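Local structure of isomaltodextranase (Arthrobacter globiformis, 5AWP) at residues Tyr40-Gly45 with Gly315-Ala320; Ala78-Trp83 with Leu121-Asn126; Asp262-Asn267 with Leu311-Asp316. The protein catalyses the hydrolysis of (1->6)-alpha-D-glucosidic linkages in polysaccharides, releasing successive isomaltose units from the non-reducing chain ends. All coordinates share one frame; numbering follows the deposited sequence.

Overall arrangement
From the N terminus, the chain enters the eight-stranded parallel barrel with strand 39-42, and residues 40-45 wait some 270 residues for their partner, 315-320, so contact 1 closes the longest of the three loops. Contact 2 nests inside that loop, pairing the next two strands, 77-79 and 120-124, after a short excursion through helix 107-115. Contact 3 follows in series, joining strands 263-265 and 312-314, and ends on the stretch that contact 1 also uses, sharing Gly315 and Asp316. Contacts 1 and 2 touch directly, Asn42 meeting Asp81, whereas contacts 2 and 3 stay about 6 Å apart at their nearest atoms. All three reach the same bound beta-D-glucopyranose (BGC).

Contact 1. Residues Tyr40-Gly45 with Gly315-Ala320; sequences YWNIYG and GDFMRA. With BGC (beta-D-glucopyranose), chain B.
Asn42 and Phe317 face each other with CA atoms 7.7 Å apart, too far for backbone bonding, so strand 39-42 and helix 44-50 meet the loop after strand 312-314 through side chains. Phe317 is the wedge. The Asn42 amide stacks offset on one side of its ring, planes 29° apart: Asn42 CB makes an off-centre CH-pi contact 4.2 Å from the centroid and ND2 lies 3.4 Å from Phe317 CZ, while Asp316 OD1 sits over the centre of the opposite face. Tyr44, its CG swung anti to the backbone N (chi1 -169°), turns a face to Phe317 CD2, 3.4 Å from Tyr44 CG, the planes tilted by 48°, neither stack nor edge-to-face. The Tyr44 edge meets Arg319 CD on one flank and BGC O4 on the other, O4 being 3.1 Å from Tyr44 CE1. Tyr40 OH, also bonded to Tyr197, donates a hydrogen bond to a water 2.6 Å away that donates to Asp316 O. Asn42 OD1 caps the helix start, accepting from Tyr44 N at 2.8 Å, and ND2 goes to Asp81, which holds BGC O4. With no direct hydrogen bond across it, the contact relies on ring and amide surfaces, and second-shell Asn42 probably helps position a sugar-binding carboxylate.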
loop_
_atom_site.group_PDB
_atom_site.type_symbol
_atom_site.label_atom_id
_atom_site.label_comp_id
_atom_site.label_asym_id
_atom_site.label_seq_id
_atom_site.Cartn_x
_atom_site.Cartn_y
_atom_site.Cartn_z
ATOM N N TYR A 40 6.035 8.257 8.673
ATOM C CA TYR A 40 5.376 9.201 9.556
ATOM C C TYR A 40 5.393 8.820 11.013
ATOM O O TYR A 40 5.820 7.704 11.373
ATOM C CB TYR A 40 3.955 9.512 9.064
ATOM C CG TYR A 40 2.900 8.437 9.110
ATOM C CD1 TYR A 40 2.790 7.484 8.100
ATOM C CD2 TYR A 40 1.936 8.443 10.095
ATOM C CE1 TYR A 40 1.788 6.527 8.114
ATOM C CE2 TYR A 40 0.939 7.494 10.130
ATOM C CZ TYR A 40 0.860 6.536 9.139
ATOM O OH TYR A 40 -0.185 5.633 9.177
ATOM N N TRP A 41 4.935 9.757 11.840
ATOM C CA TRP A 41 4.656 9.526 13.252
ATOM C C TRP A 41 3.179 9.747 13.500
ATOM O O TRP A 41 2.558 10.603 12.854
ATOM C CB TRP A 41 5.471 10.487 14.121
ATOM C CG TRP A 41 5.205 10.352 15.574
ATOM C CD1 TRP A 41 5.800 9.478 16.426
ATOM C CD2 TRP A 41 4.295 11.135 16.364
ATOM N NE1 TRP A 41 5.298 9.639 17.695
ATOM C CE2 TRP A 41 4.390 10.663 17.692
ATOM C CE3 TRP A 41 3.420 12.200 16.080
ATOM C CZ2 TRP A 41 3.634 11.189 18.724
ATOM C CZ3 TRP A 41 2.680 12.740 17.112
ATOM C CH2 TRP A 41 2.788 12.233 18.421
ATOM N N ASN A 42 2.603 8.947 14.402
ATOM C CA ASN A 42 1.202 9.048 14.743
ATOM C C ASN A 42 1.026 9.096 16.274
ATOM O O ASN A 42 1.788 8.466 17.009
ATOM C CB ASN A 42 0.461 7.863 14.118
ATOM C CG ASN A 42 -1.020 7.896 14.368
ATOM O OD1 ASN A 42 -1.467 7.611 15.472
ATOM N ND2 ASN A 42 -1.805 8.206 13.326
ATOM N N ILE A 43 0.021 9.847 16.726
ATOM C CA ILE A 43 -0.273 10.057 18.147
ATOM C C ILE A 43 -0.813 8.816 18.901
ATOM O O ILE A 43 -1.075 8.890 20.097
ATOM C CB ILE A 43 -1.334 11.183 18.347
ATOM C CG1 ILE A 43 -2.712 10.760 17.805
ATOM C CG2 ILE A 43 -0.897 12.474 17.679
ATOM C CD1 ILE A 43 -3.862 11.610 18.311
ATOM N N TYR A 44 -0.951 7.683 18.221
ATOM C CA TYR A 44 -1.548 6.484 18.813
ATOM C C TYR A 44 -0.857 6.032 20.098
ATOM O O TYR A 44 -1.517 5.516 20.993
ATOM C CB TYR A 44 -1.529 5.358 17.796
ATOM C CG TYR A 44 -2.339 4.116 18.131
ATOM C CD1 TYR A 44 -3.715 4.062 17.881
ATOM C CD2 TYR A 44 -1.725 2.977 18.652
ATOM C CE1 TYR A 44 -4.453 2.926 18.177
ATOM C CE2 TYR A 44 -2.453 1.836 18.936
ATOM C CZ TYR A 44 -3.799 1.803 18.676
ATOM O OH TYR A 44 -4.515 0.673 18.929
ATOM N N GLY A 45 0.456 6.230 20.187
ATOM C CA GLY A 45 1.211 5.815 21.368
ATOM C C GLY A 45 0.833 6.564 22.628
ATOM O O GLY A 45 0.997 6.047 23.736
ATOM N N GLY A 315 0.384 -1.915 7.300
ATOM C CA GLY A 315 0.507 -2.736 8.530
ATOM C C GLY A 315 0.264 -2.006 9.844
ATOM O O GLY A 315 0.497 -2.551 10.934
ATOM N N ASP A 316 -0.197 -0.765 9.744
ATOM C CA ASP A 316 -0.580 0.052 10.904
ATOM C C ASP A 316 0.620 0.661 11.623
ATOM O O ASP A 316 1.521 1.192 10.959
ATOM C CB ASP A 316 -1.535 -0.687 11.852
ATOM C CG ASP A 316 -2.374 0.273 12.696
ATOM O OD1 ASP A 316 -2.916 1.255 12.154
ATOM O OD2 ASP A 316 -2.493 0.041 13.904
ATOM N N PHE A 317 0.656 0.624 12.951
ATOM C CA PHE A 317 1.613 1.401 13.703
ATOM C C PHE A 317 2.686 0.555 14.374
ATOM O O PHE A 317 2.401 -0.505 14.893
ATOM C CB PHE A 317 0.899 2.187 14.784
ATOM C CG PHE A 317 -0.171 3.097 14.271
ATOM C CD1 PHE A 317 0.024 3.852 13.125
ATOM C CD2 PHE A 317 -1.354 3.255 14.983
ATOM C CE1 PHE A 317 -0.966 4.697 12.655
ATOM C CE2 PHE A 317 -2.341 4.135 14.522
ATOM C CZ PHE A 317 -2.128 4.864 13.369
ATOM N N MET A 318 3.910 1.056 14.364
ATOM C CA MET A 318 5.043 0.399 15.053
ATOM C C MET A 318 5.203 0.955 16.446
ATOM O O MET A 318 5.374 2.160 16.641
ATOM C CB MET A 318 6.322 0.572 14.252
ATOM C CG MET A 318 6.304 -0.169 12.939
ATOM S SD MET A 318 7.863 -0.122 12.027
ATOM C CE MET A 318 7.976 1.593 11.534
ATOM N N ARG A 319 5.098 0.075 17.427
ATOM C CA ARG A 319 5.224 0.434 18.829
ATOM C C ARG A 319 6.412 -0.356 19.392
ATOM O O ARG A 319 6.250 -1.411 20.005
ATOM C CB ARG A 319 3.924 0.126 19.585
ATOM C CG ARG A 319 2.658 0.678 18.922
ATOM C CD ARG A 319 1.485 0.678 19.889
ATOM N NE ARG A 319 1.810 1.450 21.078
ATOM C CZ ARG A 319 1.282 1.298 22.288
ATOM N NH1 ARG A 319 0.341 0.393 22.563
ATOM N NH2 ARG A 319 1.735 2.069 23.260
ATOM N N ALA A 320 7.598 0.174 19.130
ATOM C CA ALA A 320 8.876 -0.546 19.340
ATOM C C ALA A 320 9.067 -1.004 20.777
ATOM O O ALA A 320 9.424 -2.169 21.034
ATOM C CB ALA A 320 10.056 0.339 18.916
HETATM C C2 BGC B . -8.480 2.030 13.885
HETATM C C3 BGC B . -7.254 2.479 14.667
HETATM C C4 BGC B . -7.571 3.797 15.365
HETATM C C5 BGC B . -8.781 3.647 16.261
HETATM C C6 BGC B . -9.174 4.985 16.861
HETATM C C1 BGC B . -9.679 1.918 14.824
HETATM O O1 BGC B . -10.838 1.638 14.047
HETATM O O2 BGC B . -8.267 0.781 13.199
HETATM O O3 BGC B . -6.141 2.677 13.780
HETATM O O4 BGC B . -6.464 4.248 16.153
HETATM O O5 BGC B . -9.881 3.166 15.496
HETATM O O6 BGC B . -10.316 4.744 17.671
HETATM O O HOH W 1 0.447 3.167 9.016
#

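Contact 2. Residues Ala78-Trp83 with Leu121-Asn126; sequences ACTDGW and LGVYYN. With GLC (alpha-D-glucopyranose), chain C; BGC (beta-D-glucopyranose), chain B.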
loop_
_atom_site.group_PDB
_atom_site.type_symbol
_atom_site.label_atom_id
_atom_site.label_comp_id
_atom_site.label_asym_id
_atom_site.label_seq_id
_atom_site.Cartn_x
_atom_site.Cartn_y
_atom_site.Cartn_z
ATOM N N ALA A 78 3.836 14.378 10.854
ATOM C CA ALA A 78 3.194 14.114 12.137
ATOM C C ALA A 78 1.704 14.022 11.894
ATOM O O ALA A 78 1.125 14.926 11.315
ATOM C CB ALA A 78 3.498 15.202 13.149
ATOM N N CYS A 79 1.114 12.903 12.324
ATOM C CA CYS A 79 -0.226 12.498 11.940
ATOM C C CYS A 79 -1.094 12.362 13.175
ATOM O O CYS A 79 -0.733 11.670 14.113
ATOM C CB CYS A 79 -0.199 11.155 11.195
ATOM S SG CYS A 79 -1.759 10.736 10.363
ATOM N N THR A 80 -2.221 13.055 13.187
ATOM C CA THR A 80 -3.217 12.866 14.227
ATOM C C THR A 80 -3.938 11.505 14.014
ATOM O O THR A 80 -3.732 10.821 13.026
ATOM C CB THR A 80 -4.199 14.053 14.299
ATOM O OG1 THR A 80 -4.965 14.132 13.086
ATOM C CG2 THR A 80 -3.436 15.374 14.494
ATOM N N ASP A 81 -4.732 11.096 14.991
ATOM C CA ASP A 81 -5.466 9.845 14.924
ATOM C C ASP A 81 -6.892 10.072 15.451
ATOM O O ASP A 81 -7.464 11.160 15.246
ATOM C CB ASP A 81 -4.718 8.755 15.688
ATOM C CG ASP A 81 -5.067 7.361 15.187
ATOM O OD1 ASP A 81 -4.641 7.009 14.074
ATOM O OD2 ASP A 81 -5.822 6.655 15.889
ATOM N N GLY A 82 -7.482 9.055 16.079
ATOM C CA GLY A 82 -8.866 9.087 16.496
ATOM C C GLY A 82 -9.051 9.895 17.762
ATOM O O GLY A 82 -8.305 10.828 18.029
ATOM N N TRP A 83 -10.042 9.503 18.547
ATOM C CA TRP A 83 -10.490 10.268 19.718
ATOM C C TRP A 83 -10.911 11.668 19.276
ATOM O O TRP A 83 -10.600 12.638 19.929
ATOM C CB TRP A 83 -9.424 10.237 20.857
ATOM C CG TRP A 83 -9.209 8.821 21.352
ATOM C CD1 TRP A 83 -9.871 8.190 22.389
ATOM C CD2 TRP A 83 -8.339 7.825 20.777
ATOM N NE1 TRP A 83 -9.440 6.882 22.502
ATOM C CE2 TRP A 83 -8.503 6.635 21.528
ATOM C CE3 TRP A 83 -7.423 7.832 19.717
ATOM C CZ2 TRP A 83 -7.778 5.468 21.250
ATOM C CZ3 TRP A 83 -6.712 6.654 19.431
ATOM C CH2 TRP A 83 -6.912 5.488 20.184
ATOM N N LEU A 121 1.762 17.971 8.068
ATOM C CA LEU A 121 0.663 17.532 8.900
ATOM C C LEU A 121 -0.074 16.383 8.249
ATOM O O LEU A 121 -0.525 16.502 7.106
ATOM C CB LEU A 121 -0.323 18.684 9.106
ATOM C CG LEU A 121 -1.623 18.363 9.850
ATOM C CD1 LEU A 121 -1.328 18.078 11.304
ATOM C CD2 LEU A 121 -2.587 19.533 9.742
ATOM N N GLY A 122 -0.256 15.305 8.999
ATOM C CA GLY A 122 -1.126 14.209 8.565
ATOM C C GLY A 122 -2.399 14.232 9.366
ATOM O O GLY A 122 -2.361 14.522 10.553
ATOM N N VAL A 123 -3.529 13.934 8.742
ATOM C CA VAL A 123 -4.808 14.035 9.433
ATOM C C VAL A 123 -5.607 12.734 9.363
ATOM O O VAL A 123 -5.766 12.139 8.284
ATOM C CB VAL A 123 -5.679 15.185 8.859
ATOM C CG1 VAL A 123 -7.078 15.131 9.461
ATOM C CG2 VAL A 123 -5.053 16.538 9.178
ATOM N N TYR A 124 -6.159 12.348 10.509
ATOM C CA TYR A 124 -7.146 11.270 10.605
ATOM C C TYR A 124 -8.510 11.907 10.646
ATOM O O TYR A 124 -8.842 12.609 11.615
ATOM C CB TYR A 124 -6.898 10.479 11.872
ATOM C CG TYR A 124 -7.873 9.388 12.244
ATOM C CD1 TYR A 124 -9.081 9.708 12.837
ATOM C CD2 TYR A 124 -7.548 8.030 12.119
ATOM C CE1 TYR A 124 -9.966 8.743 13.238
ATOM C CE2 TYR A 124 -8.459 7.047 12.519
ATOM C CZ TYR A 124 -9.672 7.437 13.085
ATOM O OH TYR A 124 -10.644 6.565 13.543
ATOM N N TYR A 125 -9.288 11.690 9.594
ATOM C CA TYR A 125 -10.705 12.071 9.610
ATOM C C TYR A 125 -11.424 11.417 8.477
ATOM O O TYR A 125 -10.809 11.082 7.439
ATOM C CB TYR A 125 -10.925 13.589 9.535
ATOM C CG TYR A 125 -12.168 14.014 10.308
ATOM C CD1 TYR A 125 -12.155 14.046 11.685
ATOM C CD2 TYR A 125 -13.358 14.354 9.662
ATOM C CE1 TYR A 125 -13.275 14.399 12.409
ATOM C CE2 TYR A 125 -14.492 14.723 10.391
ATOM C CZ TYR A 125 -14.436 14.733 11.766
ATOM O OH TYR A 125 -15.520 15.100 12.523
ATOM N N ASN A 126 -12.721 11.223 8.690
ATOM C CA ASN A 126 -13.596 10.650 7.697
ATOM C C ASN A 126 -14.529 11.744 7.204
ATOM O O ASN A 126 -15.305 12.259 7.981
ATOM C CB ASN A 126 -14.391 9.464 8.284
ATOM C CG ASN A 126 -15.227 8.728 7.233
ATOM O OD1 ASN A 126 -15.735 9.322 6.279
ATOM N ND2 ASN A 126 -15.392 7.412 7.428
HETATM C C1 GLC C . -10.532 5.865 18.537
HETATM C C2 GLC C . -11.444 5.414 19.692
HETATM C C3 GLC C . -12.875 5.210 19.262
HETATM C C4 GLC C . -13.323 6.476 18.550
HETATM C C5 GLC C . -12.393 6.723 17.359
HETATM C C6 GLC C . -12.769 7.970 16.576
HETATM O O2 GLC C . -10.969 4.225 20.277
HETATM O O3 GLC C . -13.663 5.018 20.412
HETATM O O4 GLC C . -14.691 6.429 18.197
HETATM O O5 GLC C . -11.091 6.981 17.868
HETATM O O6 GLC C . -12.798 9.137 17.369
HETATM C C2 BGC B . -8.480 2.030 13.885
HETATM C C3 BGC B . -7.254 2.479 14.667
HETATM C C4 BGC B . -7.571 3.797 15.365
HETATM C C5 BGC B . -8.781 3.647 16.261
HETATM C C6 BGC B . -9.174 4.985 16.861
HETATM C C1 BGC B . -9.679 1.918 14.824
HETATM O O1 BGC B . -10.838 1.638 14.047
HETATM O O2 BGC B . -8.267 0.781 13.199
HETATM O O3 BGC B . -6.141 2.677 13.780
HETATM O O4 BGC B . -6.464 4.248 16.153
HETATM O O5 BGC B . -9.881 3.166 15.496
HETATM O O6 BGC B . -10.316 4.744 17.671
HETATM O O HOH W 2 -7.406 13.523 13.661
#
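Cys79 and Gly122 press together with CA atoms only 3.9 Å apart, the tight end of this parallel pairing. Gly122 N gives a nearly straight bond (172°) to Ala78 O, and Thr80 N returns one to Gly122 O at 3.0 Å. A CB on Gly122 would run into Cys79 SG. Leu121 and Ala78 turn to the other side of the sheet, against helices 56-69 and 107-115. These are neighbouring strands of the (beta/alpha)8 barrel common to family 27 glycoside hydrolases, and past their C-terminal ends the two segments diverge into the sugar site. There the direct bonding slackens: Tyr124 N reaches Thr80 OG1 only weakly, and a water bridges the gap, accepting from Thr80 OG1 and donating to Asp81 O and Tyr124 O. A chi1 of 175° carries the Tyr124 ring away from its own N and under the Asp81-Gly82 peptide, with Gly82 CA over the face 3.9 Å from the ring centroid, and its OH goes to Asp201, probably the nucleophile. Asp81 OD2 takes BGC O4 at 2.5 Å and Gly82 N at 2.9 Å, the latter from above the carboxylate plane. Trp83 touches sugar rather than 121-126: its N bonds O5 of the alpha-D-glucopyranose (GLC) at 2.8 Å, and GLC C1 rests 3.6 Å above its ring plane. Replacing Trp83 by an alanine would probably strip GLC of this flat platform and leave Asn51 OD1 without its NE1 donor. Glu85 and the backbone N of Ile84 also bond GLC.

Contact 3. Residues Asp262-Asn267 with Leu311-Asp316; sequences DLVRIN and LILDGD. With BGC (beta-D-glucopyranose), chain B.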
loop_
_atom_site.group_PDB
_atom_site.type_symbol
_atom_site.label_atom_id
_atom_site.label_comp_id
_atom_site.label_asym_id
_atom_site.label_seq_id
_atom_site.Cartn_x
_atom_site.Cartn_y
_atom_site.Cartn_z
ATOM N N ASP A 262 -5.201 4.695 -1.972
ATOM C CA ASP A 262 -3.777 4.408 -2.113
ATOM C C ASP A 262 -3.284 3.352 -1.137
ATOM O O ASP A 262 -2.445 2.511 -1.514
ATOM C CB ASP A 262 -2.941 5.681 -1.920
ATOM C CG ASP A 262 -3.256 6.746 -2.941
ATOM O OD1 ASP A 262 -3.339 6.394 -4.136
ATOM O OD2 ASP A 262 -3.433 7.918 -2.543
ATOM N N LEU A 263 -3.724 3.448 0.120
ATOM C CA LEU A 263 -3.342 2.485 1.159
ATOM C C LEU A 263 -4.578 1.787 1.707
ATOM O O LEU A 263 -5.632 2.425 1.854
ATOM C CB LEU A 263 -2.638 3.183 2.349
ATOM C CG LEU A 263 -1.149 3.495 2.241
ATOM C CD1 LEU A 263 -0.876 4.625 1.287
ATOM C CD2 LEU A 263 -0.577 3.846 3.604
ATOM N N VAL A 264 -4.427 0.504 2.044
ATOM C CA VAL A 264 -5.434 -0.230 2.845
ATOM C C VAL A 264 -4.792 -0.947 4.046
ATOM O O VAL A 264 -3.745 -1.581 3.923
ATOM C CB VAL A 264 -6.215 -1.252 2.014
ATOM C CG1 VAL A 264 -7.152 -0.536 1.037
ATOM C CG2 VAL A 264 -5.283 -2.202 1.262
ATOM N N ARG A 265 -5.415 -0.828 5.208
ATOM C CA ARG A 265 -5.017 -1.607 6.379
ATOM C C ARG A 265 -5.269 -3.090 6.113
ATOM O O ARG A 265 -6.323 -3.462 5.578
ATOM C CB ARG A 265 -5.757 -1.147 7.661
ATOM C CG ARG A 265 -5.019 -0.053 8.426
ATOM C CD ARG A 265 -4.046 -0.601 9.470
ATOM N NE ARG A 265 -4.798 -1.467 10.388
ATOM C CZ ARG A 265 -5.594 -1.011 11.362
ATOM N NH1 ARG A 265 -5.671 0.274 11.608
ATOM N NH2 ARG A 265 -6.328 -1.852 12.081
ATOM N N ILE A 266 -4.290 -3.923 6.472
ATOM C CA ILE A 266 -4.380 -5.360 6.231
ATOM C C ILE A 266 -4.383 -6.194 7.516
ATOM O O ILE A 266 -4.262 -7.416 7.433
ATOM C CB ILE A 266 -3.288 -5.857 5.243
ATOM C CG1 ILE A 266 -1.863 -5.415 5.632
ATOM C CG2 ILE A 266 -3.616 -5.351 3.838
ATOM C CD1 ILE A 266 -1.328 -5.887 6.972
ATOM N N ASN A 267 -4.535 -5.520 8.667
ATOM C CA ASN A 267 -4.474 -6.107 10.015
ATOM C C ASN A 267 -5.390 -5.428 11.048
ATOM O O ASN A 267 -5.811 -4.255 10.886
ATOM C CB ASN A 267 -3.040 -6.082 10.564
ATOM C CG ASN A 267 -2.447 -4.678 10.640
ATOM O OD1 ASN A 267 -2.844 -3.762 9.896
ATOM N ND2 ASN A 267 -1.488 -4.498 11.550
ATOM N N LEU A 311 -2.200 -1.152 -4.876
ATOM C CA LEU A 311 -2.343 -0.614 -3.529
ATOM C C LEU A 311 -1.046 -0.735 -2.756
ATOM O O LEU A 311 -0.254 -1.666 -2.975
ATOM C CB LEU A 311 -3.451 -1.373 -2.759
ATOM C CG LEU A 311 -4.894 -0.969 -3.065
ATOM C CD1 LEU A 311 -5.886 -2.041 -2.596
ATOM C CD2 LEU A 311 -5.182 0.380 -2.445
ATOM N N ILE A 312 -0.856 0.197 -1.830
ATOM C CA ILE A 312 0.141 0.041 -0.766
ATOM C C ILE A 312 -0.538 -0.591 0.459
ATOM O O ILE A 312 -1.543 -0.097 0.922
ATOM C CB ILE A 312 0.759 1.395 -0.392
ATOM C CG1 ILE A 312 1.596 1.897 -1.564
ATOM C CG2 ILE A 312 1.630 1.240 0.878
ATOM C CD1 ILE A 312 1.967 3.362 -1.542
ATOM N N LEU A 313 0.020 -1.674 0.985
ATOM C CA LEU A 313 -0.580 -2.355 2.115
ATOM C C LEU A 313 -0.082 -1.733 3.424
ATOM O O LEU A 313 1.112 -1.478 3.577
ATOM C CB LEU A 313 -0.273 -3.851 2.051
ATOM C CG LEU A 313 -0.645 -4.527 0.735
ATOM C CD1 LEU A 313 -0.394 -6.029 0.832
ATOM C CD2 LEU A 313 -2.110 -4.255 0.356
ATOM N N ASP A 314 -1.016 -1.470 4.335
ATOM C CA ASP A 314 -0.756 -0.703 5.540
ATOM C C ASP A 314 -0.782 -1.660 6.727
ATOM O O ASP A 314 -1.829 -2.221 7.067
ATOM C CB ASP A 314 -1.791 0.434 5.620
ATOM C CG ASP A 314 -1.727 1.238 6.912
ATOM O OD1 ASP A 314 -0.793 1.038 7.716
ATOM O OD2 ASP A 314 -2.652 2.048 7.112
ATOM N N GLY A 315 0.384 -1.915 7.300
ATOM C CA GLY A 315 0.507 -2.736 8.530
ATOM C C GLY A 315 0.264 -2.006 9.844
ATOM O O GLY A 315 0.497 -2.551 10.934
ATOM N N ASP A 316 -0.197 -0.765 9.744
ATOM C CA ASP A 316 -0.580 0.052 10.904
ATOM C C ASP A 316 0.620 0.661 11.623
ATOM O O ASP A 316 1.521 1.192 10.959
ATOM C CB ASP A 316 -1.535 -0.687 11.852
ATOM C CG ASP A 316 -2.374 0.273 12.696
ATOM O OD1 ASP A 316 -2.916 1.255 12.154
ATOM O OD2 ASP A 316 -2.493 0.041 13.904
HETATM C C2 BGC B . -8.480 2.030 13.885
HETATM C C3 BGC B . -7.254 2.479 14.667
HETATM C C4 BGC B . -7.571 3.797 15.365
HETATM C C5 BGC B . -8.781 3.647 16.261
HETATM C C6 BGC B . -9.174 4.985 16.861
HETATM C C1 BGC B . -9.679 1.918 14.824
HETATM O O1 BGC B . -10.838 1.638 14.047
HETATM O O2 BGC B . -8.267 0.781 13.199
HETATM O O3 BGC B . -6.141 2.677 13.780
HETATM O O4 BGC B . -6.464 4.248 16.153
HETATM O O5 BGC B . -9.881 3.166 15.496
HETATM O O6 BGC B . -10.316 4.744 17.671
#
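Leu263 and Ile312 pair on neighbouring parallel strands of the (beta/alpha)8 barrel, the strand axes 4.5 Å apart and twisted by 31°, with backbone bonds such as Ile312 N to Asp262 O between them. On the face carrying Val264 and Leu313, Val264 CG2 nestles in the corner formed by Leu311 CD1 and Leu313 CD2, 3.9 Å from each. Leu313 CD2 in turn fills the notch between Val264 CG2 and Ile266 CG2, and Phe299 of helix 295-302 packs against both Leu313 and Ile266. On the other face Leu263 leans on Ile312, CG to CG2 3.8 Å, and pushes CD2 towards Asp314 CB. Arg265 CG lies 3.4 Å from Asp314 OD2, which Arg199 NH1 holds; bends at chi2 (-90°) and chi3 curl the rest of the chain so that CD and the guanidinium lie against Asp316. Asp316 covers one guanidinium face and bridges NH1 through OD1 at 3.0 Å, an oxygen that Arg199 also grips. Side-on, NE and NH2 both clasp Asn267 O, which fixes the rotation of the group and aims NH1 at BGC O2, 3.1 Å away. Asn267 crosses to the other segment, its ND2 meeting Gly315 O at 2.8 Å from well above the carbonyl plane.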